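Local coordinates for protein TatD-related deoxyribonuclease (Thermotoga maritima, PDB 1J6O) that probably acts as a metal-dependent deoxyribonuclease, hydrolysing ester bonds in DNA, at residues A18-H23 against N30-S35; R160-A165 against R260-E265; E199-V204 against E238-V243. All coordinates share one frame; numbering follows the deposited sequence.

How the interactions relate
All three contacts belong to one TIM barrel, and they touch different parts of it. Interaction 1 comes first along the chain and joins the loop after strand 13-18 to helix 29-34. Interaction 2 brings strand 161-163 against the end of helix 248-264, and between its two segments lie both halves of interaction 3, where helices 195-204 and 233-244 meet. Helices 233-244 and 248-264 follow each other in the chain; the centres of interactions 2 and 3 are about 19 Å apart, their nearest atoms about 10 Å, without touching. The centres of interactions 1 and 2 are about 21 Å apart, yet each includes a predicted metal ligand, His19 and His164. Interaction 3 is away from the predicted metal sites.

Interaction 1. Residues A18-H23 against N30-S35; sequences AHLHFH and NAVISS
Leu20 carries the whole contact on the loop side, dividing its two methyls between Val32 and Ile33 of the short helix. CD2 of Leu20 meets CG1 of Val32 at 4.1 Å, while Leu20 CD1 approaches Ile33 CG1 at 4.3 Å, so the fork of the leucine sits against two consecutive helix residues. In Val32 the touching branch is the one set opposite the backbone nitrogen (chi1 169°). These are purely apolar touches; no hydrogen bond links the two segments.

The polar bonds shape each side separately. On the loop side a type I turn runs from His19 to Phe22, closed by Phe22 N to His19 O at 3.1 Å. The turn also brings CB of His19 over the centre of the Phe22 ring, 3.4 Å above its plane. In the helix, Ser34 N bonds to Asn30 O at 2.8 Å. Leu20 is held from outside as well: its N binds Asn46 OD1, and its O receives NE of Arg29. His19, a predicted metal ligand, uses ND1 toward Val47 O and NE2 toward Asp214 OD1.

The contact thus ties the loop leaving the first barrel strand, 13-18, to the helix that follows it, 29-34, with Leu20 also resting on Val44 of strand 41-47 and Leu60 of helix 51-61.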
ATOM      1  N   ALA A  18      -4.782  -2.876  -2.288  1.00  5.47           N
ATOM      2  CA  ALA A  18      -5.485  -3.928  -3.012  1.00  5.66           C
ATOM      3  C   ALA A  18      -5.479  -3.657  -4.540  1.00  5.86           C
ATOM      4  O   ALA A  18      -5.260  -2.529  -4.952  1.00  5.49           O
ATOM      5  CB  ALA A  18      -6.892  -3.968  -2.525  1.00  4.30           C
ATOM      6  N   HIS A  19      -5.708  -4.690  -5.357  1.00  4.58           N
ATOM      7  CA  HIS A  19      -5.748  -4.538  -6.826  1.00  5.69           C
ATOM      8  C   HIS A  19      -6.980  -5.352  -7.231  1.00  5.76           C
ATOM      9  O   HIS A  19      -6.877  -6.344  -8.011  1.00  5.66           O
ATOM     10  CB  HIS A  19      -4.510  -5.178  -7.490  1.00  5.93           C
ATOM     11  CG  HIS A  19      -3.203  -4.663  -6.966  1.00  7.11           C
ATOM     12  ND1 HIS A  19      -2.731  -3.402  -7.263  1.00  8.75           N
ATOM     13  CD2 HIS A  19      -2.242  -5.259  -6.213  1.00  7.58           C
ATOM     14  CE1 HIS A  19      -1.529  -3.248  -6.730  1.00 11.23           C
ATOM     15  NE2 HIS A  19      -1.207  -4.362  -6.091  1.00  8.90           N
ATOM     16  N   LEU A  20      -8.141  -4.922  -6.753  1.00  4.69           N
ATOM     17  CA  LEU A  20      -9.392  -5.621  -7.040  1.00  5.86           C
ATOM     18  C   LEU A  20      -9.824  -5.587  -8.489  1.00  6.86           C
ATOM     19  O   LEU A  20     -10.656  -6.403  -8.920  1.00  7.61           O
ATOM     20  CB  LEU A  20     -10.495  -5.071  -6.126  1.00  6.90           C
ATOM     21  CG  LEU A  20     -10.283  -5.403  -4.641  1.00 10.03           C
ATOM     22  CD1 LEU A  20     -11.147  -4.486  -3.738  1.00  9.30           C
ATOM     23  CD2 LEU A  20     -10.631  -6.865  -4.414  1.00 10.50           C
ATOM     24  N   HIS A  21      -9.240  -4.663  -9.236  1.00  5.31           N
ATOM     25  CA  HIS A  21      -9.560  -4.516 -10.646  1.00  7.50           C
ATOM     26  C   HIS A  21      -8.739  -5.442 -11.539  1.00  7.17           C
ATOM     27  O   HIS A  21      -8.949  -5.454 -12.758  1.00  8.99           O
ATOM     28  CB  HIS A  21      -9.381  -3.058 -11.085  1.00  7.00           C
ATOM     29  CG  HIS A  21      -8.004  -2.529 -10.847  1.00  9.47           C
ATOM     30  ND1 HIS A  21      -7.450  -2.442  -9.583  1.00  7.15           N
ATOM     31  CD2 HIS A  21      -7.032  -2.158 -11.719  1.00  6.86           C
ATOM     32  CE1 HIS A  21      -6.191  -2.048  -9.687  1.00  7.88           C
ATOM     33  NE2 HIS A  21      -5.912  -1.872 -10.974  1.00  8.58           N
ATOM     34  N   PHE A  22      -7.808  -6.208 -10.963  1.00  5.07           N
ATOM     35  CA  PHE A  22      -7.000  -7.119 -11.758  1.00  6.12           C
ATOM     36  C   PHE A  22      -7.903  -8.235 -12.268  1.00  9.51           C
ATOM     37  O   PHE A  22      -8.961  -8.525 -11.668  1.00  8.29           O
ATOM     38  CB  PHE A  22      -5.851  -7.699 -10.944  1.00  5.67           C
ATOM     39  CG  PHE A  22      -4.684  -6.750 -10.765  1.00  5.79           C
ATOM     40  CD1 PHE A  22      -4.775  -5.404 -11.141  1.00  5.80           C
ATOM     41  CD2 PHE A  22      -3.463  -7.224 -10.265  1.00  7.37           C
ATOM     42  CE1 PHE A  22      -3.662  -4.541 -11.028  1.00  7.33           C
ATOM     43  CE2 PHE A  22      -2.349  -6.354 -10.151  1.00 10.10           C
ATOM     44  CZ  PHE A  22      -2.460  -5.024 -10.535  1.00  7.39           C
ATOM     45  N   HIS A  23      -7.497  -8.856 -13.375  1.00  9.63           N
ATOM     46  CA  HIS A  23      -8.297  -9.927 -13.956  1.00 11.97           C
ATOM     47  C   HIS A  23      -8.571 -11.147 -13.068  1.00 11.41           C
ATOM     48  O   HIS A  23      -9.527 -11.895 -13.326  1.00 11.35           O
ATOM     49  CB  HIS A  23      -7.683 -10.352 -15.304  1.00 15.43           C
ATOM     50  CG  HIS A  23      -6.540 -11.307 -15.188  1.00 20.44           C
ATOM     51  ND1 HIS A  23      -6.713 -12.659 -14.971  1.00 24.24           N
ATOM     52  CD2 HIS A  23      -5.202 -11.112 -15.291  1.00 23.08           C
ATOM     53  CE1 HIS A  23      -5.532 -13.255 -14.946  1.00 24.33           C
ATOM     54  NE2 HIS A  23      -4.599 -12.340 -15.140  1.00 23.57           N
ATOM     55  N   ASN A  30     -17.771  -8.437  -7.655  1.00 11.70           N
ATOM     56  CA  ASN A  30     -18.969  -7.905  -6.990  1.00 12.28           C
ATOM     57  C   ASN A  30     -19.213  -8.570  -5.643  1.00 11.61           C
ATOM     58  O   ASN A  30     -19.500  -7.895  -4.653  1.00 14.52           O
ATOM     59  CB  ASN A  30     -20.231  -8.119  -7.835  1.00 15.22           C
ATOM     60  CG  ASN A  30     -20.182  -7.383  -9.152  1.00 18.23           C
ATOM     61  OD1 ASN A  30     -19.296  -6.563  -9.381  1.00 20.80           O
ATOM     62  ND2 ASN A  30     -21.150  -7.672 -10.034  1.00 19.87           N
ATOM     63  N   ALA A  31     -19.097  -9.895  -5.604  1.00 12.57           N
ATOM     64  CA  ALA A  31     -19.311 -10.647  -4.368  1.00 12.55           C
ATOM     65  C   ALA A  31     -18.256 -10.328  -3.305  1.00 12.50           C
ATOM     66  O   ALA A  31     -18.558 -10.202  -2.100  1.00 12.08           O
ATOM     67  CB  ALA A  31     -19.306 -12.151  -4.671  1.00 14.20           C
ATOM     68  N   VAL A  32     -17.018 -10.193  -3.759  1.00 10.05           N
ATOM     69  CA  VAL A  32     -15.912  -9.893  -2.856  1.00 10.61           C
ATOM     70  C   VAL A  32     -16.121  -8.528  -2.221  1.00  9.49           C
ATOM     71  O   VAL A  32     -16.005  -8.364  -1.002  1.00  7.99           O
ATOM     72  CB  VAL A  32     -14.559  -9.966  -3.636  1.00 10.80           C
ATOM     73  CG1 VAL A  32     -13.376  -9.382  -2.802  1.00 13.13           C
ATOM     74  CG2 VAL A  32     -14.258 -11.436  -3.951  1.00 10.40           C
ATOM     75  N   ILE A  33     -16.489  -7.556  -3.037  1.00  8.28           N
ATOM     76  CA  ILE A  33     -16.702  -6.212  -2.538  1.00  8.88           C
ATOM     77  C   ILE A  33     -17.962  -6.106  -1.680  1.00 10.86           C
ATOM     78  O   ILE A  33     -17.956  -5.513  -0.597  1.00  9.32           O
ATOM     79  CB  ILE A  33     -16.748  -5.222  -3.725  1.00  8.78           C
ATOM     80  CG1 ILE A  33     -15.347  -5.118  -4.351  1.00  9.60           C
ATOM     81  CG2 ILE A  33     -17.165  -3.845  -3.273  1.00  8.79           C
ATOM     82  CD1 ILE A  33     -15.374  -4.466  -5.727  1.00 10.14           C
ATOM     83  N   SER A  34     -19.045  -6.699  -2.140  1.00 12.17           N
ATOM     84  CA  SER A  34     -20.254  -6.612  -1.343  1.00 14.25           C
ATOM     85  C   SER A  34     -20.116  -7.346  -0.013  1.00 14.19           C
ATOM     86  O   SER A  34     -20.924  -7.130   0.904  1.00 16.92           O
ATOM     87  CB  SER A  34     -21.464  -7.130  -2.137  1.00 17.01           C
ATOM     88  OG  SER A  34     -21.375  -8.531  -2.314  1.00 25.87           O
ATOM     89  N   SER A  35     -19.117  -8.207   0.149  1.00 12.03           N
ATOM     90  CA  SER A  35     -19.021  -8.884   1.431  1.00 13.00           C
ATOM     91  C   SER A  35     -18.033  -8.227   2.397  1.00 10.78           C
ATOM     92  O   SER A  35     -17.732  -8.778   3.449  1.00 12.33           O
ATOM     93  CB  SER A  35     -18.677 -10.362   1.230  1.00 15.01           C
ATOM     94  OG  SER A  35     -17.442 -10.505   0.556  1.00 24.81           O
TER

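Interaction 2. Residues R160-A165 against R260-E265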
ATOM      1  N   ARG A 160       3.257  11.714   4.856  1.00 20.99           N
ATOM      2  CA  ARG A 160       4.188  11.061   3.942  1.00 18.08           C
ATOM      3  C   ARG A 160       3.588   9.862   3.205  1.00 15.22           C
ATOM      4  O   ARG A 160       3.624   9.790   1.959  1.00 12.52           O
ATOM      5  CB  ARG A 160       5.428  10.636   4.712  1.00 22.42           C
ATOM      6  CG  ARG A 160       5.974  11.754   5.595  1.00 27.40           C
ATOM      7  CD  ARG A 160       7.333  12.207   5.149  1.00 32.62           C
ATOM      8  NE  ARG A 160       7.874  13.246   6.025  1.00 33.61           N
ATOM      9  CZ  ARG A 160       7.415  14.492   6.086  1.00 34.22           C
ATOM     10  NH1 ARG A 160       6.394  14.877   5.325  1.00 35.24           N
ATOM     11  NH2 ARG A 160       8.000  15.360   6.899  1.00 35.07           N
ATOM     12  N   GLY A 161       3.056   8.918   3.968  1.00 12.48           N
ATOM     13  CA  GLY A 161       2.466   7.744   3.343  1.00 10.95           C
ATOM     14  C   GLY A 161       2.852   6.408   3.947  1.00 10.85           C
ATOM     15  O   GLY A 161       3.104   6.269   5.150  1.00  9.69           O
ATOM     16  N   VAL A 162       2.922   5.409   3.080  1.00  8.42           N
ATOM     17  CA  VAL A 162       3.261   4.070   3.495  1.00  8.29           C
ATOM     18  C   VAL A 162       4.255   3.398   2.583  1.00  9.35           C
ATOM     19  O   VAL A 162       4.186   3.570   1.362  1.00  9.68           O
ATOM     20  CB  VAL A 162       1.995   3.192   3.451  1.00  8.91           C
ATOM     21  CG1 VAL A 162       2.274   1.853   4.032  1.00  8.91           C
ATOM     22  CG2 VAL A 162       0.818   3.912   4.173  1.00  9.64           C
ATOM     23  N   ILE A 163       5.165   2.625   3.168  1.00  9.78           N
ATOM     24  CA  ILE A 163       6.159   1.877   2.392  1.00  9.65           C
ATOM     25  C   ILE A 163       5.414   0.544   2.446  1.00  9.92           C
ATOM     26  O   ILE A 163       5.417  -0.174   3.460  1.00 10.09           O
ATOM     27  CB  ILE A 163       7.505   1.743   3.106  1.00 12.68           C
ATOM     28  CG1 ILE A 163       8.063   3.141   3.404  1.00 11.82           C
ATOM     29  CG2 ILE A 163       8.470   0.935   2.228  1.00 12.20           C
ATOM     30  CD1 ILE A 163       8.186   4.035   2.154  1.00 12.39           C
ATOM     31  N   HIS A 164       4.756   0.207   1.353  1.00 10.65           N
ATOM     32  CA  HIS A 164       3.991  -1.022   1.316  1.00 11.17           C
ATOM     33  C   HIS A 164       4.802  -2.317   1.268  1.00 11.74           C
ATOM     34  O   HIS A 164       5.927  -2.334   0.777  1.00 11.03           O
ATOM     35  CB  HIS A 164       2.981  -0.888   0.168  1.00 13.85           C
ATOM     36  CG  HIS A 164       3.205  -1.814  -0.975  1.00 13.42           C
ATOM     37  ND1 HIS A 164       2.625  -3.063  -1.047  1.00 14.46           N
ATOM     38  CD2 HIS A 164       3.918  -1.662  -2.117  1.00 17.34           C
ATOM     39  CE1 HIS A 164       2.973  -3.640  -2.182  1.00 14.81           C
ATOM     40  NE2 HIS A 164       3.755  -2.810  -2.847  1.00 14.28           N
ATOM     41  N   ALA A 165       4.232  -3.389   1.810  1.00 12.44           N
ATOM     42  CA  ALA A 165       4.898  -4.708   1.837  1.00 14.23           C
ATOM     43  C   ALA A 165       6.349  -4.525   2.270  1.00 15.40           C
ATOM     44  O   ALA A 165       7.282  -5.053   1.630  1.00 14.73           O
ATOM     45  CB  ALA A 165       4.844  -5.357   0.445  1.00 15.56           C
ATOM     46  N   ARG A 260      -6.915   5.293   8.602  1.00  8.16           N
ATOM     47  CA  ARG A 260      -7.913   6.357   8.469  1.00 10.82           C
ATOM     48  C   ARG A 260      -7.219   7.715   8.439  1.00 10.86           C
ATOM     49  O   ARG A 260      -7.533   8.594   7.625  1.00 12.58           O
ATOM     50  CB  ARG A 260      -8.863   6.371   9.676  1.00 10.41           C
ATOM     51  CG  ARG A 260      -9.942   5.300   9.709  1.00 13.48           C
ATOM     52  CD  ARG A 260     -10.676   5.394  11.050  1.00 16.02           C
ATOM     53  NE  ARG A 260     -11.665   4.339  11.242  1.00 20.31           N
ATOM     54  CZ  ARG A 260     -12.239   4.069  12.414  1.00 20.93           C
ATOM     55  NH1 ARG A 260     -11.924   4.797  13.486  1.00 23.26           N
ATOM     56  NH2 ARG A 260     -13.081   3.047  12.530  1.00 21.07           N
ATOM     57  N   ARG A 261      -6.283   7.894   9.353  1.00  9.44           N
ATOM     58  CA  ARG A 261      -5.569   9.151   9.423  1.00 12.02           C
ATOM     59  C   ARG A 261      -4.785   9.472   8.162  1.00 13.14           C
ATOM     60  O   ARG A 261      -4.818  10.590   7.657  1.00 12.50           O
ATOM     61  CB  ARG A 261      -4.627   9.139  10.625  1.00 12.36           C
ATOM     62  CG  ARG A 261      -3.898  10.444  10.851  1.00 18.30           C
ATOM     63  CD  ARG A 261      -2.855  10.323  11.964  1.00 20.19           C
ATOM     64  NE  ARG A 261      -1.726   9.490  11.567  1.00 24.50           N
ATOM     65  CZ  ARG A 261      -1.451   8.304  12.096  1.00 25.81           C
ATOM     66  NH1 ARG A 261      -2.229   7.800  13.057  1.00 24.30           N
ATOM     67  NH2 ARG A 261      -0.397   7.619  11.664  1.00 25.32           N
ATOM     68  N   ILE A 262      -4.091   8.476   7.640  1.00  9.68           N
ATOM     69  CA  ILE A 262      -3.290   8.687   6.436  1.00 11.19           C
ATOM     70  C   ILE A 262      -4.058   8.949   5.156  1.00  9.03           C
ATOM     71  O   ILE A 262      -3.806   9.916   4.440  1.00  9.95           O
ATOM     72  CB  ILE A 262      -2.362   7.458   6.193  1.00 11.08           C
ATOM     73  CG1 ILE A 262      -1.279   7.415   7.281  1.00 10.72           C
ATOM     74  CG2 ILE A 262      -1.667   7.558   4.837  1.00 12.44           C
ATOM     75  CD1 ILE A 262      -0.424   6.157   7.251  1.00 14.56           C
ATOM     76  N   PHE A 263      -5.018   8.088   4.889  1.00  7.23           N
ATOM     77  CA  PHE A 263      -5.806   8.191   3.683  1.00  7.86           C
ATOM     78  C   PHE A 263      -7.108   8.952   3.680  1.00 10.71           C
ATOM     79  O   PHE A 263      -7.458   9.565   2.662  1.00  7.75           O
ATOM     80  CB  PHE A 263      -6.068   6.757   3.196  1.00  9.24           C
ATOM     81  CG  PHE A 263      -4.809   5.990   2.889  1.00  7.14           C
ATOM     82  CD1 PHE A 263      -4.081   6.275   1.751  1.00  6.69           C
ATOM     83  CD2 PHE A 263      -4.370   4.986   3.743  1.00  8.76           C
ATOM     84  CE1 PHE A 263      -2.928   5.560   1.453  1.00  7.88           C
ATOM     85  CE2 PHE A 263      -3.210   4.250   3.465  1.00  7.98           C
ATOM     86  CZ  PHE A 263      -2.486   4.537   2.316  1.00  9.09           C
ATOM     87  N   LEU A 264      -7.819   8.945   4.800  1.00 11.31           N
ATOM     88  CA  LEU A 264      -9.098   9.644   4.804  1.00 13.64           C
ATOM     89  C   LEU A 264      -9.227  11.019   5.391  1.00 15.15           C
ATOM     90  O   LEU A 264     -10.218  11.692   5.131  1.00 16.53           O
ATOM     91  CB  LEU A 264     -10.156   8.742   5.427  1.00 13.80           C
ATOM     92  CG  LEU A 264     -10.265   7.395   4.708  1.00 13.25           C
ATOM     93  CD1 LEU A 264     -11.389   6.563   5.310  1.00 13.42           C
ATOM     94  CD2 LEU A 264     -10.465   7.617   3.198  1.00 13.91           C
ATOM     95  N   GLU A 265      -8.262  11.445   6.182  1.00 16.97           N
ATOM     96  CA  GLU A 265      -8.371  12.771   6.764  1.00 20.51           C
ATOM     97  C   GLU A 265      -8.298  13.826   5.677  1.00 22.50           C
ATOM     98  O   GLU A 265      -7.487  13.730   4.748  1.00 20.90           O
ATOM     99  CB  GLU A 265      -7.274  12.978   7.807  1.00 21.67           C
ATOM    100  CG  GLU A 265      -7.750  13.779   9.020  1.00 24.34           C
ATOM    101  CD  GLU A 265      -6.889  13.561  10.248  1.00 24.31           C
ATOM    102  OE1 GLU A 265      -5.817  14.206  10.368  1.00 25.82           O
ATOM    103  OE2 GLU A 265      -7.284  12.735  11.096  1.00 23.15           O
TER
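Val162 points from the sixth strand of the TIM barrel toward the last turn of helix 248-264, where Ile262 and Phe263 receive it. Its touching branch is CG2, which lies 3.8 Å from Phe263 CZ and 4.0 Å from Ile262 CD1; the valine crosses each of these side chains at about a right angle. Ile262 CD1 also reaches the strand backbone, 4.1 Å from Gly161 O. The axes of strand 161-163 and helix 260-264 stand at 111°, so the helix lies across the strand. Phe263 further touches Val45 and Val137 of two other strands, consistent with the helix end closing the bottom of the barrel, while His164, a predicted metal ligand, lies two residues after Val162.

All four touching residues are buried, but the helix has an exposed flank that plays no part in the contact. There the exposed Arg260 forms a salt bridge from NE to Glu42 OE2, and Glu265 is exposed. A wider pi-type turn spans 260-264, with a weak Glu265 N to Arg260 O bond. Within the packed side, Ile262 CG2 sits over the centre of the Phe263 ring, 3.7 Å above its plane.

Interaction 3. Residues E199-V204 against E238-V243; sequences EVVKRV and ETISQV
One water joins the two helices, accepting from Lys202 NZ at 2.7 Å and donating to Val243 O at 3.0 Å. The lysine reaches it because its chain is fully extended beyond CG, which itself lies opposite the backbone nitrogen (chi1 -163°). On the way out, the methylenes of Lys202 run past Val243: CB sits 3.8 Å from Val243 CG1, and CD comes to 3.9 Å from Val243 O. The aliphatic stem therefore packs on the valine while the ammonium end is held by the bridge. Lys202 is exposed, so this forms the outer margin of the contact.

Deeper in, Val201 and Ile240 are buried. They meet through single branches, Val201 CG1 and Ile240 CG2, 4.2 Å apart, with the side chains at about a right angle. Around them Val201 also rests on Val189 and Ile240 on Leu206 and Val251, so the pair continues into an apolar layer shared with helix 248-264.

Within helix 233-244, Glu238 O accepts twice: from Gln242 N in the regular helical pattern, and from Ser241 OG at 2.6 Å, the hydroxyl standing 25° out of the carbonyl plane. A buried serine hydroxyl is thereby satisfied by its own helix. One buried apolar pair, Val201 with Ile240, and a lysine-water bridge at the exposed edge join two helices in the outer layer of this TIM-barrel fold.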
ATOM      1  N   GLU A 199      10.166 -10.289  13.599  1.00 21.02           N
ATOM      2  CA  GLU A 199      10.997  -9.619  14.596  1.00 22.05           C
ATOM      3  C   GLU A 199      10.890  -8.099  14.382  1.00 21.36           C
ATOM      4  O   GLU A 199      10.895  -7.326  15.347  1.00 21.50           O
ATOM      5  CB  GLU A 199      12.448 -10.095  14.485  1.00 24.14           C
ATOM      6  CG  GLU A 199      13.382  -9.578  15.594  1.00 27.60           C
ATOM      7  CD  GLU A 199      12.912  -9.930  17.023  1.00 30.16           C
ATOM      8  OE1 GLU A 199      12.484 -11.093  17.270  1.00 31.65           O
ATOM      9  OE2 GLU A 199      12.981  -9.041  17.912  1.00 32.65           O
ATOM     10  N   VAL A 200      10.782  -7.675  13.122  1.00 20.50           N
ATOM     11  CA  VAL A 200      10.664  -6.246  12.793  1.00 19.80           C
ATOM     12  C   VAL A 200       9.348  -5.697  13.349  1.00 19.36           C
ATOM     13  O   VAL A 200       9.294  -4.621  13.956  1.00 20.77           O
ATOM     14  CB  VAL A 200      10.664  -6.006  11.267  1.00 20.35           C
ATOM     15  CG1 VAL A 200      10.344  -4.552  10.982  1.00 22.41           C
ATOM     16  CG2 VAL A 200      12.023  -6.362  10.677  1.00 20.18           C
ATOM     17  N   VAL A 201       8.273  -6.432  13.116  1.00 18.78           N
ATOM     18  CA  VAL A 201       6.977  -6.009  13.609  1.00 18.94           C
ATOM     19  C   VAL A 201       7.044  -5.895  15.137  1.00 20.22           C
ATOM     20  O   VAL A 201       6.490  -4.967  15.733  1.00 19.92           O
ATOM     21  CB  VAL A 201       5.876  -7.031  13.231  1.00 18.16           C
ATOM     22  CG1 VAL A 201       4.625  -6.743  14.015  1.00 17.35           C
ATOM     23  CG2 VAL A 201       5.568  -6.925  11.742  1.00 17.89           C
ATOM     24  N   LYS A 202       7.738  -6.843  15.759  1.00 22.43           N
ATOM     25  CA  LYS A 202       7.874  -6.850  17.212  1.00 24.29           C
ATOM     26  C   LYS A 202       8.574  -5.592  17.746  1.00 23.80           C
ATOM     27  O   LYS A 202       8.160  -5.020  18.763  1.00 23.81           O
ATOM     28  CB  LYS A 202       8.631  -8.113  17.647  1.00 24.87           C
ATOM     29  CG  LYS A 202       8.496  -8.463  19.134  1.00 27.29           C
ATOM     30  CD  LYS A 202       8.945  -9.907  19.385  1.00 28.94           C
ATOM     31  CE  LYS A 202       8.954 -10.264  20.882  1.00 29.85           C
ATOM     32  NZ  LYS A 202       9.360 -11.699  21.124  1.00 29.07           N
ATOM     33  N   ARG A 203       9.620  -5.166  17.047  1.00 24.07           N
ATOM     34  CA  ARG A 203      10.401  -3.984  17.426  1.00 25.08           C
ATOM     35  C   ARG A 203       9.724  -2.662  17.128  1.00 24.07           C
ATOM     36  O   ARG A 203       9.843  -1.701  17.893  1.00 22.83           O
ATOM     37  CB  ARG A 203      11.745  -3.964  16.684  1.00 26.65           C
ATOM     38  CG  ARG A 203      12.626  -5.201  16.840  1.00 31.24           C
ATOM     39  CD  ARG A 203      13.343  -5.233  18.176  1.00 34.67           C
ATOM     40  NE  ARG A 203      14.325  -4.152  18.314  1.00 37.72           N
ATOM     41  CZ  ARG A 203      15.440  -4.047  17.591  1.00 39.54           C
ATOM     42  NH1 ARG A 203      15.733  -4.950  16.663  1.00 40.39           N
ATOM     43  NH2 ARG A 203      16.279  -3.041  17.808  1.00 40.28           N
ATOM     44  N   VAL A 204       9.016  -2.603  16.007  1.00 22.80           N
ATOM     45  CA  VAL A 204       8.340  -1.375  15.613  1.00 20.58           C
ATOM     46  C   VAL A 204       7.046  -1.062  16.358  1.00 19.89           C
ATOM     47  O   VAL A 204       6.785   0.090  16.701  1.00 18.93           O
ATOM     48  CB  VAL A 204       8.070  -1.390  14.094  1.00 21.88           C
ATOM     49  CG1 VAL A 204       7.267  -0.174  13.694  1.00 20.99           C
ATOM     50  CG2 VAL A 204       9.411  -1.415  13.342  1.00 21.47           C
ATOM     51  N   GLU A 238      -4.024 -11.805  13.112  1.00 15.00           N
ATOM     52  CA  GLU A 238      -3.799 -12.872  14.082  1.00 17.47           C
ATOM     53  C   GLU A 238      -2.319 -12.998  14.384  1.00 16.35           C
ATOM     54  O   GLU A 238      -1.908 -12.966  15.548  1.00 16.67           O
ATOM     55  CB  GLU A 238      -4.340 -14.187  13.540  1.00 18.17           C
ATOM     56  CG  GLU A 238      -4.005 -15.399  14.369  1.00 24.05           C
ATOM     57  CD  GLU A 238      -4.759 -16.620  13.876  1.00 28.58           C
ATOM     58  OE1 GLU A 238      -4.797 -16.827  12.639  1.00 28.15           O
ATOM     59  OE2 GLU A 238      -5.310 -17.361  14.723  1.00 29.27           O
ATOM     60  N   THR A 239      -1.505 -13.116  13.346  1.00 15.32           N
ATOM     61  CA  THR A 239      -0.070 -13.239  13.556  1.00 14.67           C
ATOM     62  C   THR A 239       0.500 -12.022  14.274  1.00 15.98           C
ATOM     63  O   THR A 239       1.277 -12.166  15.233  1.00 15.41           O
ATOM     64  CB  THR A 239       0.674 -13.466  12.208  1.00 14.31           C
ATOM     65  OG1 THR A 239       0.290 -14.741  11.671  1.00 16.72           O
ATOM     66  CG2 THR A 239       2.190 -13.435  12.387  1.00 13.71           C
ATOM     67  N   ILE A 240       0.127 -10.821  13.826  1.00 13.86           N
ATOM     68  CA  ILE A 240       0.645  -9.616  14.470  1.00 13.80           C
ATOM     69  C   ILE A 240       0.295  -9.590  15.941  1.00 14.23           C
ATOM     70  O   ILE A 240       1.142  -9.256  16.773  1.00 15.77           O
ATOM     71  CB  ILE A 240       0.113  -8.340  13.789  1.00 11.82           C
ATOM     72  CG1 ILE A 240       0.685  -8.263  12.363  1.00 12.23           C
ATOM     73  CG2 ILE A 240       0.492  -7.087  14.601  1.00 12.32           C
ATOM     74  CD1 ILE A 240       0.102  -7.104  11.538  1.00 11.67           C
ATOM     75  N   SER A 241      -0.940  -9.945  16.269  1.00 15.01           N
ATOM     76  CA  SER A 241      -1.363  -9.952  17.665  1.00 15.44           C
ATOM     77  C   SER A 241      -0.555 -10.974  18.478  1.00 16.78           C
ATOM     78  O   SER A 241      -0.171 -10.722  19.631  1.00 15.97           O
ATOM     79  CB  SER A 241      -2.861 -10.268  17.762  1.00 18.43           C
ATOM     80  OG  SER A 241      -3.142 -11.627  17.442  1.00 18.89           O
ATOM     81  N   GLN A 242      -0.262 -12.119  17.878  1.00 16.21           N
ATOM     82  CA  GLN A 242       0.493 -13.131  18.603  1.00 18.44           C
ATOM     83  C   GLN A 242       1.937 -12.705  18.813  1.00 18.86           C
ATOM     84  O   GLN A 242       2.502 -12.866  19.900  1.00 20.16           O
ATOM     85  CB  GLN A 242       0.428 -14.454  17.847  1.00 17.36           C
ATOM     86  CG  GLN A 242      -1.000 -14.911  17.681  1.00 17.11           C
ATOM     87  CD  GLN A 242      -1.139 -16.125  16.818  1.00 15.61           C
ATOM     88  OE1 GLN A 242      -0.328 -16.360  15.915  1.00 15.48           O
ATOM     89  NE2 GLN A 242      -2.183 -16.905  17.070  1.00 17.26           N
ATOM     90  N   VAL A 243       2.539 -12.141  17.777  1.00 17.72           N
ATOM     91  CA  VAL A 243       3.923 -11.708  17.897  1.00 16.93           C
ATOM     92  C   VAL A 243       4.096 -10.563  18.899  1.00 18.47           C
ATOM     93  O   VAL A 243       5.138 -10.465  19.572  1.00 19.42           O
ATOM     94  CB  VAL A 243       4.486 -11.279  16.518  1.00 16.20           C
ATOM     95  CG1 VAL A 243       5.764 -10.447  16.698  1.00 15.08           C
ATOM     96  CG2 VAL A 243       4.788 -12.524  15.658  1.00 13.19           C
TER
HETATM   97  O   HOH W   1       7.018 -12.773  20.181  1.00 25.68           O